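Local coordinates for protein probable adenylyl-sulfate kinase (Synechocystis sp., PDB 5CB8) that phosphorylates adenosine 5'-phosphosulfate at its 3' position with ATP, giving 3'-phosphoadenylyl sulfate, the activated sulfate of sulfur metabolism, at residues T31-A36 against A129-C134; G25-L30 against H117-F122; P167-R172 against G183-K188. One frame throughout, in Å; residues are numbered along the deposited sequence.

Interaction 1 of 3, residues T31-A36 against A129-C134. With SO4 (sulfate ion), chain H.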
loop_
_atom_site.group_PDB
_atom_site.type_symbol
_atom_site.label_atom_id
_atom_site.label_comp_id
_atom_site.label_asym_id
_atom_site.label_seq_id
_atom_site.Cartn_x
_atom_site.Cartn_y
_atom_site.Cartn_z
ATOM N N THR B 31 14.803 8.508 8.377
ATOM C CA THR B 31 15.419 7.347 8.993
ATOM C C THR B 31 16.207 7.799 10.226
ATOM O O THR B 31 16.699 8.921 10.269
ATOM C CB THR B 31 16.356 6.632 7.981
ATOM O OG1 THR B 31 16.995 5.516 8.605
ATOM C CG2 THR B 31 17.417 7.587 7.446
ATOM N N GLY B 32 16.321 6.936 11.233
ATOM C CA GLY B 32 17.067 7.303 12.428
ATOM C C GLY B 32 16.683 6.438 13.612
ATOM O O GLY B 32 15.723 5.669 13.527
ATOM N N LEU B 33 17.412 6.579 14.721
ATOM C CA LEU B 33 17.191 5.741 15.908
ATOM C C LEU B 33 15.808 5.940 16.505
ATOM O O LEU B 33 15.166 6.966 16.264
ATOM C CB LEU B 33 18.232 6.073 16.986
ATOM C CG LEU B 33 19.699 5.831 16.610
ATOM C CD1 LEU B 33 20.618 6.236 17.758
ATOM C CD2 LEU B 33 19.890 4.360 16.261
ATOM N N SER B 34 15.355 4.967 17.298
ATOM C CA SER B 34 14.151 5.160 18.112
ATOM C C SER B 34 14.386 6.324 19.059
ATOM O O SER B 34 15.388 6.345 19.786
ATOM C CB SER B 34 13.830 3.906 18.924
ATOM O OG SER B 34 12.892 4.191 19.964
ATOM N N GLY B 35 13.480 7.296 19.054
ATOM C CA GLY B 35 13.606 8.428 19.957
ATOM C C GLY B 35 14.337 9.625 19.367
ATOM O O GLY B 35 14.438 10.658 20.012
ATOM N N ALA B 36 14.849 9.497 18.146
ATOM C CA ALA B 36 15.639 10.574 17.541
ATOM C C ALA B 36 14.803 11.789 17.119
ATOM O O ALA B 36 15.357 12.840 16.788
ATOM C CB ALA B 36 16.446 10.047 16.353
ATOM N N ALA B 129 20.199 11.709 16.022
ATOM C CA ALA B 129 20.407 12.020 17.436
ATOM C C ALA B 129 21.376 11.000 18.023
ATOM O O ALA B 129 21.346 9.835 17.638
ATOM C CB ALA B 129 19.081 11.983 18.187
ATOM N N PRO B 130 22.234 11.425 18.963
ATOM C CA PRO B 130 23.179 10.471 19.554
ATOM C C PRO B 130 22.432 9.370 20.294
ATOM O O PRO B 130 21.364 9.638 20.859
ATOM C CB PRO B 130 23.953 11.325 20.557
ATOM C CG PRO B 130 23.847 12.730 20.019
ATOM C CD PRO B 130 22.461 12.800 19.441
ATOM N N LEU B 131 22.971 8.154 20.287
ATOM C CA LEU B 131 22.341 7.057 21.009
ATOM C C LEU B 131 22.134 7.419 22.473
ATOM O O LEU B 131 21.083 7.127 23.050
ATOM C CB LEU B 131 23.180 5.778 20.907
ATOM C CG LEU B 131 22.613 4.581 21.690
ATOM C CD1 LEU B 131 21.407 3.986 20.972
ATOM C CD2 LEU B 131 23.661 3.504 21.910
ATOM N N ALA B 132 23.128 8.066 23.075
ATOM C CA ALA B 132 23.051 8.371 24.505
ATOM C C ALA B 132 21.900 9.326 24.809
ATOM O O ALA B 132 21.265 9.235 25.858
ATOM C CB ALA B 132 24.376 8.952 25.003
ATOM N N VAL B 133 21.641 10.253 23.894
ATOM C CA VAL B 133 20.567 11.216 24.093
ATOM C C VAL B 133 19.209 10.510 24.038
ATOM O O VAL B 133 18.346 10.730 24.896
ATOM C CB VAL B 133 20.648 12.350 23.054
ATOM C CG1 VAL B 133 19.351 13.134 23.015
ATOM C CG2 VAL B 133 21.843 13.277 23.360
ATOM N N CYS B 134 19.027 9.653 23.038
ATOM C CA CYS B 134 17.794 8.879 22.924
ATOM C C CYS B 134 17.595 7.966 24.133
ATOM O O CYS B 134 16.473 7.799 24.623
ATOM C CB CYS B 134 17.816 8.025 21.656
ATOM S SG CYS B 134 17.926 8.982 20.117
HETATM S S SO4 H . 11.251 8.824 16.834
HETATM O O1 SO4 H . 10.015 9.066 16.115
HETATM O O2 SO4 H . 11.395 9.785 17.925
HETATM O O3 SO4 H . 12.381 8.976 15.905
HETATM O O4 SO4 H . 11.282 7.465 17.402
HETATM O O HOH W 1 19.290 8.804 14.725
#
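Gly-35 and Ala-36 bring the loop 31-36 against Cys-134 and Ala-129, with CA atoms 5.2 Å apart for Gly-35 and Cys-134 and 5.0 Å for Ala-36 and Ala-129. The loop folds as a type II beta turn from Leu-33 to Ala-36, with Gly-35 at its positive-phi position (phi 93°), and Ala-36 N closes it onto Leu-33 O. Opposite, Pro-130 is the N-cap of the helix that starts at Leu-131, and its O accepts from Cys-134 N. No direct hydrogen bond joins the two segments; one water accepts from Leu-33 N and, weakly, from Ala-129 N.

Direct contact is van der Waals, side chains against side chains and against the turn's backbone. Leu-33 reaches across with one branch: CD1 sits 3.7 Å from Ala-129 O and also meets CA of Leu-131, while Leu-131 CD1 approaches the same methyl at 4.0 Å. Cys-134 packs against the turn. Its CB lies 3.5 Å from Ser-34 O, and SG, beside its own backbone N (chi1 -62°), lies 3.7 Å from Ala-36 N. The methyls of Ala-36 and Ala-129 meet at 3.7 Å. Tyr-143 of helix 142-148 touches Leu-33, Leu-131 and Cys-134 and is hydrogen-bonded to Ser-34 O.

Gly-35 N gives sulfate O4 a nearly straight bond (170° at the hydrogen), and Gly-37 N, Lys-38 NZ and Thr-39 N also bind this ion, which probably came from the crystallisation liquor. A strand running into a glycine-rich loop and then a helix, with backbone amides and a lysine round a tetrahedral anion, is the P-loop (Walker A) motif. Residues 32-39 are thus consistent with the ATP site expected by similarity, and 129-134 packs on the side of the loop away from the sulfate.

Interaction 2 of 3, residues G25-L30 against H117-F122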
loop_
_atom_site.group_PDB
_atom_site.type_symbol
_atom_site.label_atom_id
_atom_site.label_comp_id
_atom_site.label_asym_id
_atom_site.label_seq_id
_atom_site.Cartn_x
_atom_site.Cartn_y
_atom_site.Cartn_z
ATOM N N GLY B 25 5.119 14.542 -7.241
ATOM C CA GLY B 25 5.206 13.457 -6.278
ATOM C C GLY B 25 6.619 13.236 -5.769
ATOM O O GLY B 25 7.587 13.349 -6.529
ATOM N N VAL B 26 6.736 12.912 -4.484
ATOM C CA VAL B 26 8.029 12.671 -3.865
ATOM C C VAL B 26 7.854 11.928 -2.544
ATOM O O VAL B 26 6.906 12.183 -1.791
ATOM C CB VAL B 26 8.826 14.012 -3.674
ATOM C CG1 VAL B 26 8.053 14.989 -2.806
ATOM C CG2 VAL B 26 10.212 13.750 -3.095
ATOM N N THR B 27 8.740 10.975 -2.281
ATOM C CA THR B 27 8.779 10.319 -0.979
ATOM C C THR B 27 9.857 10.972 -0.125
ATOM O O THR B 27 11.032 10.993 -0.502
ATOM C CB THR B 27 9.068 8.824 -1.123
ATOM O OG1 THR B 27 7.933 8.189 -1.734
ATOM C CG2 THR B 27 9.332 8.183 0.241
ATOM N N ILE B 28 9.449 11.529 1.010
ATOM C CA ILE B 28 10.383 12.124 1.959
ATOM C C ILE B 28 10.591 11.097 3.068
ATOM O O ILE B 28 9.662 10.809 3.829
ATOM C CB ILE B 28 9.820 13.444 2.526
ATOM C CG1 ILE B 28 9.475 14.402 1.375
ATOM C CG2 ILE B 28 10.813 14.092 3.505
ATOM C CD1 ILE B 28 8.654 15.597 1.808
ATOM N N TRP B 29 11.802 10.539 3.148
ATOM C CA TRP B 29 12.049 9.337 3.945
ATOM C C TRP B 29 12.911 9.624 5.173
ATOM O O TRP B 29 14.126 9.819 5.056
ATOM C CB TRP B 29 12.731 8.258 3.086
ATOM C CG TRP B 29 12.805 6.911 3.753
ATOM C CD1 TRP B 29 13.658 6.534 4.755
ATOM C CD2 TRP B 29 11.989 5.764 3.469
ATOM N NE1 TRP B 29 13.420 5.224 5.111
ATOM C CE2 TRP B 29 12.401 4.733 4.337
ATOM C CE3 TRP B 29 10.946 5.519 2.563
ATOM C CZ2 TRP B 29 11.802 3.471 4.333
ATOM C CZ3 TRP B 29 10.358 4.261 2.555
ATOM C CH2 TRP B 29 10.790 3.251 3.432
ATOM N N LEU B 30 12.281 9.642 6.347
ATOM C CA LEU B 30 13.000 9.927 7.586
ATOM C C LEU B 30 13.485 8.627 8.236
ATOM O O LEU B 30 12.685 7.753 8.592
ATOM C CB LEU B 30 12.119 10.721 8.559
ATOM C CG LEU B 30 12.090 12.240 8.330
ATOM C CD1 LEU B 30 11.513 12.589 6.974
ATOM C CD2 LEU B 30 11.304 12.962 9.418
ATOM N N HIS B 117 15.985 3.788 -5.141
ATOM C CA HIS B 117 16.154 3.485 -6.558
ATOM C C HIS B 117 14.823 3.170 -7.240
ATOM O O HIS B 117 14.579 3.573 -8.381
ATOM C CB HIS B 117 17.136 2.322 -6.716
ATOM C CG HIS B 117 17.267 1.817 -8.121
ATOM N ND1 HIS B 117 16.619 0.691 -8.573
ATOM C CD2 HIS B 117 17.991 2.286 -9.163
ATOM C CE1 HIS B 117 16.934 0.488 -9.845
ATOM N NE2 HIS B 117 17.762 1.440 -10.223
ATOM N N THR B 118 13.957 2.448 -6.541
ATOM C CA THR B 118 12.644 2.109 -7.084
ATOM C C THR B 118 11.780 3.350 -7.301
ATOM O O THR B 118 11.129 3.494 -8.340
ATOM C CB THR B 118 11.906 1.129 -6.151
ATOM O OG1 THR B 118 12.577 -0.138 -6.177
ATOM C CG2 THR B 118 10.453 0.942 -6.586
ATOM N N ILE B 119 11.785 4.242 -6.316
ATOM C CA ILE B 119 10.907 5.409 -6.309
ATOM C C ILE B 119 11.460 6.582 -7.135
ATOM O O ILE B 119 10.703 7.285 -7.820
ATOM C CB ILE B 119 10.614 5.831 -4.849
ATOM C CG1 ILE B 119 9.828 4.718 -4.144
ATOM C CG2 ILE B 119 9.843 7.139 -4.802
ATOM C CD1 ILE B 119 9.506 4.991 -2.675
ATOM N N GLY B 120 12.776 6.791 -7.082
ATOM C CA GLY B 120 13.409 7.833 -7.881
ATOM C C GLY B 120 13.239 9.206 -7.256
ATOM O O GLY B 120 14.211 9.820 -6.793
ATOM N N ASP B 121 12.008 9.704 -7.242
ATOM C CA ASP B 121 11.732 10.958 -6.549
ATOM C C ASP B 121 11.646 10.696 -5.056
ATOM O O ASP B 121 10.563 10.466 -4.499
ATOM C CB ASP B 121 10.450 11.582 -7.077
ATOM C CG ASP B 121 10.548 11.902 -8.534
ATOM O OD1 ASP B 121 11.283 12.853 -8.871
ATOM O OD2 ASP B 121 9.925 11.186 -9.338
ATOM N N PHE B 122 12.805 10.753 -4.416
ATOM C CA PHE B 122 12.980 10.231 -3.076
ATOM C C PHE B 122 14.017 11.097 -2.390
ATOM O O PHE B 122 15.083 11.369 -2.959
ATOM C CB PHE B 122 13.496 8.794 -3.202
ATOM C CG PHE B 122 13.722 8.089 -1.894
ATOM C CD1 PHE B 122 14.885 8.307 -1.163
ATOM C CD2 PHE B 122 12.806 7.155 -1.431
ATOM C CE1 PHE B 122 15.108 7.638 0.027
ATOM C CE2 PHE B 122 13.022 6.480 -0.242
ATOM C CZ PHE B 122 14.180 6.720 0.485
HETATM O O HOH W 2 6.961 12.419 -9.138
#
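Thr-27 and Phe-122 pair as neighbours in a parallel sheet, their CA atoms 4.7 Å apart. The backbone bond from Thr-27 N to Asp-121 O is nearly straight (170° at the hydrogen). Val-26 CA shares Asp-121 O as a CA-H...O contact, and Phe-122 CA makes another with Thr-27 O at 3.3 Å.

Among the apolar contacts, Phe-122 CZ presses on Trp-29 CB at 3.4 Å. Phe-122 has CG anti to the backbone N (chi1 -179°), which carries its ring along to Trp-29; the five-membered ring of Trp-29 and the Phe-122 ring are inclined by 29° and displaced so far that they scarcely overlap. Thr-27 CG2 meets Phe-122 CD2 at 4.0 Å.

The Ile-119 CD1 methyl packs 3.7 Å from the hydroxyl Thr-27 OG1, which is hydrogen-bonded to Thr-94 OG1. At the polar rim, a water donates to Gly-25 O and, weakly, to Asp-121 OD2, while OD1 is bonded to Tyr-194.

Strand 26-31 lies between strands 99-103 and 122-127. Helices 76-94 and 109-119 pack on the Thr-27 and Trp-29 face, where Trp-29 NE1 bonds to Ser-106, and helix 178-191 touches Val-26 and Ile-28.

Interaction 3 of 3, residues P167-R172 against G183-K188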
loop_
_atom_site.group_PDB
_atom_site.type_symbol
_atom_site.label_atom_id
_atom_site.label_comp_id
_atom_site.label_asym_id
_atom_site.label_seq_id
_atom_site.Cartn_x
_atom_site.Cartn_y
_atom_site.Cartn_z
ATOM N N PRO B 167 22.874 11.434 2.931
ATOM C CA PRO B 167 21.449 11.774 2.921
ATOM C C PRO B 167 21.247 13.100 2.218
ATOM O O PRO B 167 22.198 13.881 2.095
ATOM C CB PRO B 167 21.127 11.934 4.409
ATOM C CG PRO B 167 22.417 12.436 4.999
ATOM C CD PRO B 167 23.503 11.716 4.236
ATOM N N ASP B 168 20.031 13.360 1.759
ATOM C CA ASP B 168 19.750 14.626 1.093
ATOM C C ASP B 168 19.601 15.762 2.098
ATOM O O ASP B 168 19.903 16.917 1.800
ATOM C CB ASP B 168 18.488 14.481 0.251
ATOM C CG ASP B 168 18.638 13.421 -0.816
ATOM O OD1 ASP B 168 19.344 13.684 -1.805
ATOM O OD2 ASP B 168 18.076 12.322 -0.647
ATOM N N VAL B 169 19.120 15.422 3.289
ATOM C CA VAL B 169 19.007 16.375 4.392
ATOM C C VAL B 169 19.397 15.638 5.662
ATOM O O VAL B 169 19.065 14.458 5.824
ATOM C CB VAL B 169 17.552 16.912 4.536
ATOM C CG1 VAL B 169 17.427 17.869 5.728
ATOM C CG2 VAL B 169 17.106 17.615 3.257
ATOM N N GLU B 170 20.117 16.310 6.558
ATOM C CA GLU B 170 20.405 15.727 7.867
ATOM C C GLU B 170 19.901 16.666 8.952
ATOM O O GLU B 170 20.129 17.872 8.886
ATOM C CB GLU B 170 21.905 15.469 8.046
ATOM C CG GLU B 170 22.277 14.824 9.394
ATOM C CD GLU B 170 23.708 14.304 9.404
ATOM O OE1 GLU B 170 24.262 14.085 10.501
ATOM O OE2 GLU B 170 24.273 14.105 8.306
ATOM N N CYS B 171 19.212 16.105 9.942
ATOM C CA CYS B 171 18.679 16.887 11.051
ATOM C C CYS B 171 19.310 16.375 12.338
ATOM O O CYS B 171 19.016 15.257 12.778
ATOM C CB CYS B 171 17.157 16.740 11.116
ATOM S SG CYS B 171 16.297 17.237 9.592
ATOM N N ARG B 172 20.208 17.166 12.917
ATOM C CA ARG B 172 20.844 16.771 14.167
ATOM C C ARG B 172 19.992 17.303 15.307
ATOM O O ARG B 172 20.208 18.415 15.796
ATOM C CB ARG B 172 22.295 17.277 14.221
ATOM C CG ARG B 172 23.121 16.625 13.112
ATOM C CD ARG B 172 24.607 16.975 13.112
ATOM N NE ARG B 172 25.273 16.143 12.104
ATOM C CZ ARG B 172 26.575 16.149 11.840
ATOM N NH1 ARG B 172 27.390 16.955 12.504
ATOM N NH2 ARG B 172 27.057 15.342 10.903
ATOM N N GLY B 183 12.618 23.310 8.468
ATOM C CA GLY B 183 13.028 24.304 7.491
ATOM C C GLY B 183 13.991 23.764 6.444
ATOM O O GLY B 183 13.886 24.109 5.265
ATOM N N LYS B 184 14.927 22.916 6.863
ATOM C CA LYS B 184 15.901 22.351 5.930
ATOM C C LYS B 184 15.251 21.380 4.948
ATOM O O LYS B 184 15.629 21.331 3.775
ATOM C CB LYS B 184 17.061 21.665 6.677
ATOM C CG LYS B 184 18.011 22.646 7.376
ATOM C CD LYS B 184 19.308 21.980 7.861
ATOM C CE LYS B 184 19.081 21.053 9.050
ATOM N NZ LYS B 184 20.377 20.619 9.673
ATOM N N ILE B 185 14.282 20.603 5.425
ATOM C CA ILE B 185 13.575 19.671 4.549
ATOM C C ILE B 185 12.765 20.485 3.543
ATOM O O ILE B 185 12.832 20.239 2.342
ATOM C CB ILE B 185 12.668 18.712 5.349
ATOM C CG1 ILE B 185 13.522 17.843 6.277
ATOM C CG2 ILE B 185 11.856 17.828 4.419
ATOM C CD1 ILE B 185 12.720 17.060 7.339
ATOM N N TRP B 186 12.031 21.477 4.040
ATOM C CA TRP B 186 11.224 22.355 3.192
ATOM C C TRP B 186 12.079 23.000 2.111
ATOM O O TRP B 186 11.690 23.041 0.947
ATOM C CB TRP B 186 10.558 23.444 4.048
ATOM C CG TRP B 186 9.556 24.304 3.305
ATOM C CD1 TRP B 186 9.815 25.418 2.556
ATOM C CD2 TRP B 186 8.133 24.118 3.264
ATOM N NE1 TRP B 186 8.641 25.926 2.041
ATOM C CE2 TRP B 186 7.597 25.143 2.465
ATOM C CE3 TRP B 186 7.267 23.175 3.827
ATOM C CZ2 TRP B 186 6.226 25.256 2.217
ATOM C CZ3 TRP B 186 5.910 23.287 3.577
ATOM C CH2 TRP B 186 5.404 24.318 2.783
ATOM N N GLN B 187 13.246 23.511 2.498
ATOM C CA GLN B 187 14.098 24.221 1.552
ATOM C C GLN B 187 14.630 23.273 0.483
ATOM O O GLN B 187 14.783 23.655 -0.680
ATOM C CB GLN B 187 15.256 24.925 2.273
ATOM C CG GLN B 187 16.057 25.846 1.367
ATOM C CD GLN B 187 15.204 26.949 0.772
ATOM O OE1 GLN B 187 14.467 27.634 1.486
ATOM N NE2 GLN B 187 15.290 27.121 -0.543
ATOM N N LYS B 188 14.907 22.034 0.877
ATOM C CA LYS B 188 15.379 21.033 -0.075
ATOM C C LYS B 188 14.277 20.723 -1.090
ATOM O O LYS B 188 14.538 20.582 -2.294
ATOM C CB LYS B 188 15.814 19.761 0.658
ATOM C CG LYS B 188 16.357 18.666 -0.259
ATOM C CD LYS B 188 17.591 19.138 -1.038
ATOM C CE LYS B 188 18.786 19.344 -0.122
ATOM N NZ LYS B 188 20.031 19.728 -0.864
HETATM O O HOH W 3 21.425 19.610 1.955
HETATM O O HOH W 4 21.892 17.332 -0.343
#
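Lys-184 extends from the helix over Val-169 to the backbone of Glu-170. Its CB rests 3.9 Å from Val-169 CG1, and after a bend at chi3 (-71°) the chain brings CE to 3.4 Å from Glu-170 O. There NZ donates a 2.9 Å hydrogen bond to Glu-170 O, nearly along the C=O axis. The same ammonium forms a salt bridge with Glu-176, whose OE1 also accepts from Arg-172 N.

Val-169 splits its two methyls between helix residues. CG1, anti to the backbone N (chi1 178°), also packs on Ile-185 CG1, the two side chains roughly perpendicular. CG2 lies 3.6 Å from Lys-188 CB, and the two residues run alongside in opposite senses. Lys-188 bends at chi2 and chi3, bringing CE to 3.3 Å from Asp-168 O. Its NZ is joined to that oxygen through two waters, each donating to Asp-168 O and accepting from NZ. Further along the strand, Cys-171 SG meets Ile-185 CD1 at 4.2 Å.

Strand 169-171 and helix 183-188 run antiparallel, at 172°, and the axes of these segments come within 8.5 Å. The CB of Glu-170 is directed away from the helix. Its OE1 forms a salt bridge with Arg-172, receiving NE and NH2 from one face of the carboxylate plane, and is also hydrogen-bonded to Asn-128 ND2. The chemistry is therefore divided: Val-169, Cys-171 and Ile-185 supply an apolar centre, while both lysines serve backbone carbonyls, one directly and one through water. Glu-176 probably offsets the charge of Lys-184 where it meets the strand.

In the fold
From the N terminus, strand 26-31 contributes first to interaction 2 and, where it runs out into the loop, to interaction 1. Interaction 2 closes a long loop back to 117-122, where helix 109-119 leads into strand 122-127; interaction 1 closes another to 129-134, just past that strand. Their segments alternate, so the two loops cross, at opposite ends of the neighbouring strands 26-31 and 122-127, centres 23 Å apart. Interaction 3 follows in series, a short closure of strand 169-171, at the edge of this chain's sheet, with helix 178-191. It touches interaction 2 through Ile-28 and Ile-185, tying the C-terminal helix to the sheet, while interaction 1 ties the P-loop, the probable ATP site, to helix 131-137.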